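Local coordinates for protein aprataxin and PNK-like factor (Homo sapiens, PDB 5W7W) that acts as a histone chaperone in single- and double-strand DNA break repair, its FHA domain, to which this chain corresponds, mediating interaction with XRCC1 and XRCC4, at residues L55-I60 with L76-N81; P64-S69 with L94-Y99; C84-G89 with F101-I106. One frame throughout, in Å; residues are numbered along the deposited sequence.

How the contacts relate
Following the chain from its N terminus, strand 54-59 comes first, and 55-60 meets 76-81 in contact 1 after a loop that contains strand 66-68. Contact 2 opens within that loop at 64-69 and closes on 94-99, so contacts 1 and 2 cross. Contact 3, between 84-89 and 101-106, starts after contact 1 has closed but before contact 2 has, so it crosses contact 2 and stands in series with contact 1. Contacts 1 and 3 link the four-stranded sheet to the six-stranded one; contact 2 ties strand 66-68 to the turn between strands 91-93 and 100-105. Tyr67 and Leu86 pack between contacts 2 and 3.

Contact 1: residues L55-I60 with L76-N81; sequences LRIKPI and LPLKPN
Pro59 and Leu78 meet at an edge of the FHA beta sandwich, where the end of strand 54-59 in one sheet faces the chain leaving strand 76-77, an outermost strand of the other. The proline ring and the leucine side chain cross at about a right angle, with Pro59 CG 3.9 Å from Leu78 CB. Leu78 CG lies anti to its own carbonyl carbon (chi1 -73°), which turns CD1 toward strand 54-59, with Leu78 CD1 3.9 Å from Ile57 CG2. Behind this apolar patch, Leu78 also touches Cys84 and Tyr67, while Ile57 packs on Leu48 and Leu86. Here aliphatic branches from strand 54-59 and from the chain just after strand 76-77 meet between the two sheets of the sandwich, and the polar part of the contact lies further along, at the end of the strand. There the touching parts, 57-60 and 78-81, run at 61° to each other and share one backbone bond: Asn81 N donates to Pro59 O over 2.8 Å. The donor lies in the carbonyl plane, but the bond is bent, with 131° at the hydrogen. Asn81 and Lys58 lie side by side and point the same way, the methylenes of the lysine running along the asparagine, with Lys58 CG 3.8 Å from Asn81 C. Lys58 bends at chi3 and brings its amine round to a water that accepts from Lys58 NZ at 2.8 Å and donates to Asn81 OD1 at 2.7 Å, so the two polar ends are joined through solvent. That amide oxygen also lies 3.9 Å from Ile60 CG2, a methyl approaching obliquely. On the strand's outward side, Arg56 pairs with Glu49 and makes a cation-pi contact with Trp83, which Lys58 touches as well.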
# COMPACT_ATOMS: atom_id res chain seq x y z
N LEU A 55 0.04 -9.71 3.73
CA LEU A 55 0.58 -8.39 3.48
C LEU A 55 0.10 -7.46 4.59
O LEU A 55 -1.09 -7.44 4.88
CB LEU A 55 0.07 -7.89 2.13
CG LEU A 55 0.40 -6.44 1.78
CD1 LEU A 55 1.88 -6.26 1.61
CD2 LEU A 55 -0.35 -6.00 0.51
N ARG A 56 1.02 -6.70 5.19
CA ARG A 56 0.64 -5.68 6.17
C ARG A 56 1.36 -4.38 5.85
O ARG A 56 2.41 -4.36 5.21
CB ARG A 56 0.90 -6.13 7.62
CG ARG A 56 2.28 -6.71 7.87
CD ARG A 56 2.53 -7.03 9.33
NE ARG A 56 3.86 -7.58 9.52
CZ ARG A 56 4.49 -7.67 10.69
NH1 ARG A 56 3.91 -7.28 11.80
NH2 ARG A 56 5.72 -8.17 10.71
N ILE A 57 0.75 -3.28 6.30
CA ILE A 57 1.27 -1.92 6.09
C ILE A 57 1.47 -1.26 7.45
O ILE A 57 0.64 -1.38 8.35
CB ILE A 57 0.31 -1.08 5.21
CG1 ILE A 57 0.93 0.29 4.92
CG2 ILE A 57 -1.07 -0.90 5.84
CD1 ILE A 57 0.23 1.06 3.84
N LYS A 58 2.58 -0.54 7.57
CA LYS A 58 2.87 0.29 8.75
C LYS A 58 3.08 1.72 8.29
O LYS A 58 4.07 1.99 7.57
CB LYS A 58 4.11 -0.21 9.49
CG LYS A 58 4.41 0.58 10.76
CD LYS A 58 5.51 -0.04 11.62
CE LYS A 58 6.77 -0.21 10.86
NZ LYS A 58 7.90 -0.62 11.77
N PRO A 59 2.19 2.65 8.62
CA PRO A 59 2.43 4.07 8.29
C PRO A 59 3.57 4.61 9.13
O PRO A 59 3.56 4.47 10.35
CB PRO A 59 1.10 4.74 8.66
CG PRO A 59 0.11 3.62 8.78
CD PRO A 59 0.90 2.48 9.29
N ILE A 60 4.56 5.24 8.48
CA ILE A 60 5.76 5.68 9.19
C ILE A 60 6.07 7.17 9.01
O ILE A 60 7.16 7.62 9.36
CB ILE A 60 7.00 4.82 8.86
CG1 ILE A 60 7.31 4.83 7.36
CG2 ILE A 60 6.82 3.42 9.41
CD1 ILE A 60 8.74 4.45 7.06
N LEU A 76 -10.28 5.15 5.52
CA LEU A 76 -10.14 5.62 6.90
C LEU A 76 -8.67 5.83 7.20
O LEU A 76 -7.86 4.96 6.88
CB LEU A 76 -10.64 4.56 7.91
CG LEU A 76 -11.99 3.87 7.73
CD1 LEU A 76 -12.28 2.90 8.87
CD2 LEU A 76 -13.08 4.91 7.63
N PRO A 77 -8.27 6.92 7.86
CA PRO A 77 -6.85 7.06 8.20
C PRO A 77 -6.44 6.04 9.26
O PRO A 77 -7.14 5.83 10.25
CB PRO A 77 -6.75 8.50 8.73
CG PRO A 77 -8.12 8.79 9.28
CD PRO A 77 -9.06 8.09 8.30
N LEU A 78 -5.30 5.41 9.04
CA LEU A 78 -4.76 4.40 9.94
C LEU A 78 -4.04 5.02 11.13
O LEU A 78 -3.39 6.06 11.03
CB LEU A 78 -3.77 3.52 9.18
CG LEU A 78 -4.41 2.55 8.20
CD1 LEU A 78 -3.30 1.90 7.40
CD2 LEU A 78 -5.23 1.50 8.94
N LYS A 79 -4.10 4.32 12.25
CA LYS A 79 -3.33 4.73 13.42
C LYS A 79 -1.83 4.68 13.08
O LYS A 79 -1.36 3.70 12.50
CB LYS A 79 -3.66 3.80 14.60
CG LYS A 79 -3.22 4.33 15.96
CD LYS A 79 -3.85 3.52 17.10
CE LYS A 79 -3.50 4.09 18.46
NZ LYS A 79 -4.10 3.27 19.55
N PRO A 80 -1.06 5.72 13.40
CA PRO A 80 0.33 5.76 12.94
C PRO A 80 1.24 4.73 13.59
O PRO A 80 1.11 4.39 14.77
CB PRO A 80 0.78 7.19 13.29
CG PRO A 80 -0.47 7.97 13.31
CD PRO A 80 -1.50 7.04 13.89
N ASN A 81 2.19 4.24 12.80
CA ASN A 81 3.31 3.44 13.28
C ASN A 81 2.92 2.10 13.85
O ASN A 81 3.68 1.51 14.64
CB ASN A 81 4.18 4.21 14.28
CG ASN A 81 5.60 3.71 14.28
OD1 ASN A 81 6.17 3.47 13.22
ND2 ASN A 81 6.18 3.52 15.47
O HOH W 1 8.28 1.86 12.96

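Contact 2: residues P64-S69 with L94-Y99; sequences PCFYQS and LLVDKY. With FMT (formic acid), chain D.
Leu94 begins the run facing Pro64, Cys65 and Phe66. Its methyl CD2 lies a loose 4.2 Å from Cys65 SG, although the CB of the leucine starts off away from that chain. The carbonyl of Leu94 faces the carbonyl of Pro64, and two acceptors cannot bond each other directly; a water bridges them, donating to Leu94 O at 2.7 Å and to Pro64 O at 2.7 Å. Pro64 O also accepts from His45 NE2. Leu94 O sits at the edge of the Phe66 ring, near its plane. Next, the peptide joining Leu95 to Val96 skirts the same ring, Phe66 CE1 coming within 3.4 Å of Val96 N. Val96 then puts its alpha carbon over the ring face: CA stands 3.7 Å from the Phe66 centroid, 13° off the normal, a CH-pi contact. Beside it, Val96 CB packs 3.7 Å from Phe66 CZ. The ring reaches this place because Phe66 CG is turned anti to the carbonyl carbon (chi1 -55°); Pro77 touches it too. Replacing Phe66 by an alanine would probably leave Val96 without its aromatic support and the backbone of 94-96 less firmly placed against strand 66-68. Through Val96 and Asp97 the chain reverses, bridged by two backbone bonds, Leu95 N to Lys98 O and Leu94 N to Tyr99 O. Lys98 and Tyr99 hold a formate, probably from the crystallisation liquor: Lys98 NZ donates to O1 at 2.9 Å, and Tyr99 N to O2. Tyr99 OH bonds to Asp38. The whole is a beta hairpin of the FHA sandwich, its turn packed on the start of strand 66-68; His45 belongs to the Ser-X-X-His sequence characteristic of FHA domains, consistent with a position near the phosphopeptide-binding end.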
# COMPACT_ATOMS: atom_id res chain seq x y z
N PRO A 64 -0.61 10.66 6.90
CA PRO A 64 -1.14 9.32 7.20
C PRO A 64 -1.26 8.44 5.97
O PRO A 64 -1.15 8.88 4.83
CB PRO A 64 -2.52 9.59 7.79
CG PRO A 64 -2.89 10.91 7.32
CD PRO A 64 -1.63 11.70 7.09
N CYS A 65 -1.51 7.18 6.24
CA CYS A 65 -2.02 6.24 5.25
C CYS A 65 -3.48 5.98 5.53
O CYS A 65 -3.95 6.19 6.65
CB CYS A 65 -1.29 4.92 5.32
SG CYS A 65 0.46 4.99 4.92
N PHE A 66 -4.19 5.46 4.53
CA PHE A 66 -5.62 5.20 4.64
C PHE A 66 -5.90 3.76 4.24
O PHE A 66 -5.17 3.18 3.44
CB PHE A 66 -6.44 6.17 3.78
CG PHE A 66 -6.14 7.62 4.06
CD1 PHE A 66 -5.00 8.20 3.58
CD2 PHE A 66 -6.98 8.39 4.85
CE1 PHE A 66 -4.68 9.52 3.87
CE2 PHE A 66 -6.67 9.70 5.13
CZ PHE A 66 -5.51 10.26 4.64
N TYR A 67 -6.99 3.23 4.77
CA TYR A 67 -7.38 1.84 4.60
C TYR A 67 -8.86 1.74 4.31
O TYR A 67 -9.67 2.41 4.96
CB TYR A 67 -7.12 1.08 5.89
CG TYR A 67 -7.61 -0.36 5.90
CD1 TYR A 67 -7.05 -1.33 5.08
CD2 TYR A 67 -8.64 -0.75 6.74
CE1 TYR A 67 -7.51 -2.63 5.08
CE2 TYR A 67 -9.09 -2.06 6.76
CZ TYR A 67 -8.51 -2.99 5.93
OH TYR A 67 -8.98 -4.29 5.96
N GLN A 68 -9.23 0.86 3.38
CA GLN A 68 -10.62 0.55 3.08
C GLN A 68 -10.77 -0.96 2.96
O GLN A 68 -10.25 -1.56 2.03
CB GLN A 68 -11.05 1.23 1.79
CG GLN A 68 -12.50 0.95 1.40
CD GLN A 68 -12.88 1.61 0.09
OE1 GLN A 68 -12.23 2.54 -0.37
NE2 GLN A 68 -13.94 1.12 -0.53
N SER A 69 -11.48 -1.57 3.89
CA SER A 69 -11.78 -2.99 3.78
C SER A 69 -12.61 -3.26 2.54
O SER A 69 -13.41 -2.42 2.09
CB SER A 69 -12.55 -3.42 5.04
OG SER A 69 -12.46 -4.82 5.25
N LEU A 94 -2.10 6.51 -0.07
CA LEU A 94 -1.07 7.37 0.49
C LEU A 94 -1.54 8.81 0.66
O LEU A 94 -0.91 9.57 1.41
CB LEU A 94 0.20 7.33 -0.36
CG LEU A 94 0.82 5.94 -0.52
CD1 LEU A 94 2.12 6.07 -1.31
CD2 LEU A 94 1.08 5.29 0.81
N LEU A 95 -2.60 9.22 -0.03
CA LEU A 95 -3.33 10.45 0.26
C LEU A 95 -4.79 10.06 0.40
O LEU A 95 -5.21 8.97 0.00
CB LEU A 95 -3.16 11.53 -0.82
CG LEU A 95 -1.75 12.06 -1.00
CD1 LEU A 95 -1.72 12.99 -2.19
CD2 LEU A 95 -1.26 12.79 0.25
N VAL A 96 -5.61 10.95 0.95
CA VAL A 96 -6.98 10.57 1.26
C VAL A 96 -7.74 10.16 0.00
O VAL A 96 -8.61 9.29 0.06
CB VAL A 96 -7.70 11.69 2.04
CG1 VAL A 96 -7.84 12.94 1.20
CG2 VAL A 96 -9.07 11.21 2.52
N ASP A 97 -7.43 10.79 -1.13
CA ASP A 97 -8.21 10.63 -2.36
C ASP A 97 -7.33 10.42 -3.58
O ASP A 97 -7.78 10.65 -4.70
CB ASP A 97 -9.15 11.82 -2.58
CG ASP A 97 -8.41 13.13 -2.67
OD1 ASP A 97 -7.16 13.16 -2.59
OD2 ASP A 97 -9.10 14.17 -2.81
N LYS A 98 -6.08 10.01 -3.38
CA LYS A 98 -5.15 9.85 -4.48
C LYS A 98 -4.12 8.80 -4.07
O LYS A 98 -3.88 8.58 -2.88
CB LYS A 98 -4.45 11.18 -4.80
CG LYS A 98 -3.71 11.21 -6.12
CD LYS A 98 -3.16 12.61 -6.44
CE LYS A 98 -2.38 12.68 -7.75
NZ LYS A 98 -3.21 12.30 -8.92
N TYR A 99 -3.52 8.14 -5.07
CA TYR A 99 -2.56 7.07 -4.81
C TYR A 99 -3.18 5.95 -3.98
O TYR A 99 -2.68 5.55 -2.92
CB TYR A 99 -1.27 7.61 -4.17
CG TYR A 99 -0.70 8.82 -4.88
CD1 TYR A 99 -0.34 8.74 -6.21
CD2 TYR A 99 -0.52 10.02 -4.22
CE1 TYR A 99 0.20 9.84 -6.87
CE2 TYR A 99 0.01 11.12 -4.87
CZ TYR A 99 0.36 11.02 -6.19
OH TYR A 99 0.88 12.13 -6.85
C FMT D . -3.09 8.45 -8.56
O1 FMT D . -2.78 9.41 -9.27
O2 FMT D . -4.16 8.39 -7.97
O HOH W 2 -0.95 11.24 3.55

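Contact 3: residues C84-G89 with F101-I106; sequences CYLNPG and FRILSI. With FMT (formic acid), chain C.
Gly89 meets the neighbouring residues Arg102 and Ile103 of strand 100-105 with both its polar backbone atoms. Gly89 N donates to Ile103 O over 2.8 Å in an almost straight bond, 174° at the hydrogen, the donor slightly tilted out of the carbonyl plane. A weaker CA-H...O contact to the same Ile103 O, from Pro88 CA at 3.5 Å, supplements it. Gly89 O in turn takes a weak bond from Arg102 NH1, 2.9 Å long but bent to 125°. The guanidinium reaches that oxygen with its edge, near its own plane, because the arginine chain is extended out to CD, then bent about the CG-CD bond (chi3 -54°). NE and NH2 turn to a formate, probably from the crystallisation liquor: Arg102 NE bonds to O2 at 2.8 Å and NH2 to O1 at 3.2 Å, a two-pronged grip that Gln11 NE2 joins. Just before Pro88, Asn87 N is satisfied by Asp90 OD2, and Leu86 N by Leu55 O, on the neighbouring strand 54-59 of the same four-stranded sheet. The apolar part lies on the inner side. Ile103 and Leu86 cross at about a right angle, Ile103 CG1 lying 3.9 Å from Leu86 CB. Leu55, Leu10 and Phe92 gather round the isoleucine. Separately, the carbonyl oxygen Asn87 O comes within 3.8 Å of Ile103 CB. At Gly89 the positive phi leaves no room for a CB beside the carbonyl oxygen of Pro88. Pro88 and Gly89 have the torsions of the two central residues of a type II beta turn, here carrying the chain from one sheet of the FHA beta sandwich to the other.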
# COMPACT_ATOMS: atom_id res chain seq x y z
N CYS A 84 -1.19 -2.85 9.99
CA CYS A 84 -2.54 -3.24 9.60
C CYS A 84 -2.45 -4.25 8.47
O CYS A 84 -1.80 -3.99 7.46
CB CYS A 84 -3.30 -2.00 9.09
SG CYS A 84 -5.02 -2.29 8.59
N TYR A 85 -3.11 -5.39 8.63
CA TYR A 85 -3.18 -6.37 7.55
C TYR A 85 -4.07 -5.90 6.42
O TYR A 85 -5.13 -5.29 6.62
CB TYR A 85 -3.62 -7.75 8.09
CG TYR A 85 -2.46 -8.47 8.72
CD1 TYR A 85 -1.43 -8.94 7.93
CD2 TYR A 85 -2.36 -8.65 10.10
CE1 TYR A 85 -0.32 -9.56 8.47
CE2 TYR A 85 -1.25 -9.27 10.65
CZ TYR A 85 -0.23 -9.71 9.83
OH TYR A 85 0.88 -10.32 10.37
N LEU A 86 -3.63 -6.19 5.20
CA LEU A 86 -4.34 -5.85 3.98
C LEU A 86 -4.70 -7.17 3.30
O LEU A 86 -3.83 -7.83 2.72
CB LEU A 86 -3.45 -5.03 3.06
CG LEU A 86 -2.92 -3.72 3.64
CD1 LEU A 86 -1.98 -3.04 2.65
CD2 LEU A 86 -4.06 -2.79 4.03
N ASN A 87 -5.96 -7.53 3.37
CA ASN A 87 -6.42 -8.75 2.73
C ASN A 87 -6.64 -8.50 1.25
O ASN A 87 -6.92 -7.37 0.83
CB ASN A 87 -7.72 -9.21 3.38
CG ASN A 87 -7.55 -9.51 4.84
OD1 ASN A 87 -6.70 -10.32 5.22
ND2 ASN A 87 -8.31 -8.81 5.67
N PRO A 88 -6.55 -9.54 0.43
CA PRO A 88 -6.86 -9.37 -0.99
C PRO A 88 -8.25 -8.76 -1.15
O PRO A 88 -9.21 -9.16 -0.48
CB PRO A 88 -6.79 -10.79 -1.54
CG PRO A 88 -5.80 -11.49 -0.63
CD PRO A 88 -6.14 -10.93 0.73
N GLY A 89 -8.34 -7.76 -2.02
CA GLY A 89 -9.54 -6.99 -2.22
C GLY A 89 -9.62 -5.70 -1.42
O GLY A 89 -10.38 -4.80 -1.81
N PHE A 101 -4.59 2.02 -3.90
CA PHE A 101 -4.25 0.73 -4.47
C PHE A 101 -5.10 -0.37 -3.87
O PHE A 101 -5.26 -0.43 -2.66
CB PHE A 101 -2.79 0.40 -4.19
CG PHE A 101 -1.83 1.37 -4.80
CD1 PHE A 101 -1.33 1.19 -6.09
CD2 PHE A 101 -1.44 2.49 -4.10
CE1 PHE A 101 -0.46 2.10 -6.65
CE2 PHE A 101 -0.58 3.42 -4.68
CZ PHE A 101 -0.10 3.22 -5.95
N ARG A 102 -5.61 -1.25 -4.73
CA ARG A 102 -6.26 -2.47 -4.32
C ARG A 102 -5.22 -3.58 -4.25
O ARG A 102 -4.30 -3.65 -5.07
CB ARG A 102 -7.37 -2.85 -5.30
CG ARG A 102 -8.17 -4.03 -4.81
CD ARG A 102 -9.31 -4.44 -5.73
NE ARG A 102 -10.22 -3.33 -6.04
CZ ARG A 102 -11.28 -2.99 -5.31
NH1 ARG A 102 -11.59 -3.65 -4.21
NH2 ARG A 102 -12.05 -1.97 -5.66
N ILE A 103 -5.37 -4.45 -3.27
CA ILE A 103 -4.48 -5.60 -3.09
C ILE A 103 -5.02 -6.79 -3.88
O ILE A 103 -6.17 -7.20 -3.69
CB ILE A 103 -4.38 -5.97 -1.61
CG1 ILE A 103 -3.92 -4.79 -0.76
CG2 ILE A 103 -3.49 -7.16 -1.39
CD1 ILE A 103 -2.74 -4.02 -1.28
N LEU A 104 -4.18 -7.36 -4.72
CA LEU A 104 -4.50 -8.59 -5.43
C LEU A 104 -3.52 -9.69 -5.04
O LEU A 104 -2.32 -9.46 -4.93
CB LEU A 104 -4.40 -8.37 -6.94
CG LEU A 104 -5.40 -7.36 -7.52
CD1 LEU A 104 -5.16 -7.21 -9.00
CD2 LEU A 104 -6.82 -7.75 -7.25
N SER A 105 -4.04 -10.90 -4.83
CA SER A 105 -3.20 -12.07 -4.62
C SER A 105 -2.92 -12.77 -5.94
O SER A 105 -3.83 -12.98 -6.75
CB SER A 105 -3.88 -13.03 -3.65
OG SER A 105 -5.11 -13.48 -4.18
N ILE A 106 -1.66 -13.13 -6.15
CA ILE A 106 -1.18 -13.81 -7.36
C ILE A 106 -0.37 -15.03 -6.96
O ILE A 106 0.04 -15.15 -5.79
CB ILE A 106 -0.31 -12.88 -8.22
CG1 ILE A 106 0.98 -12.48 -7.48
CG2 ILE A 106 -1.09 -11.62 -8.64
CD1 ILE A 106 2.02 -11.81 -8.37
C FMT C . -10.03 -1.18 -8.91
O1 FMT C . -11.08 -0.73 -8.46
O2 FMT C . -9.34 -1.95 -8.26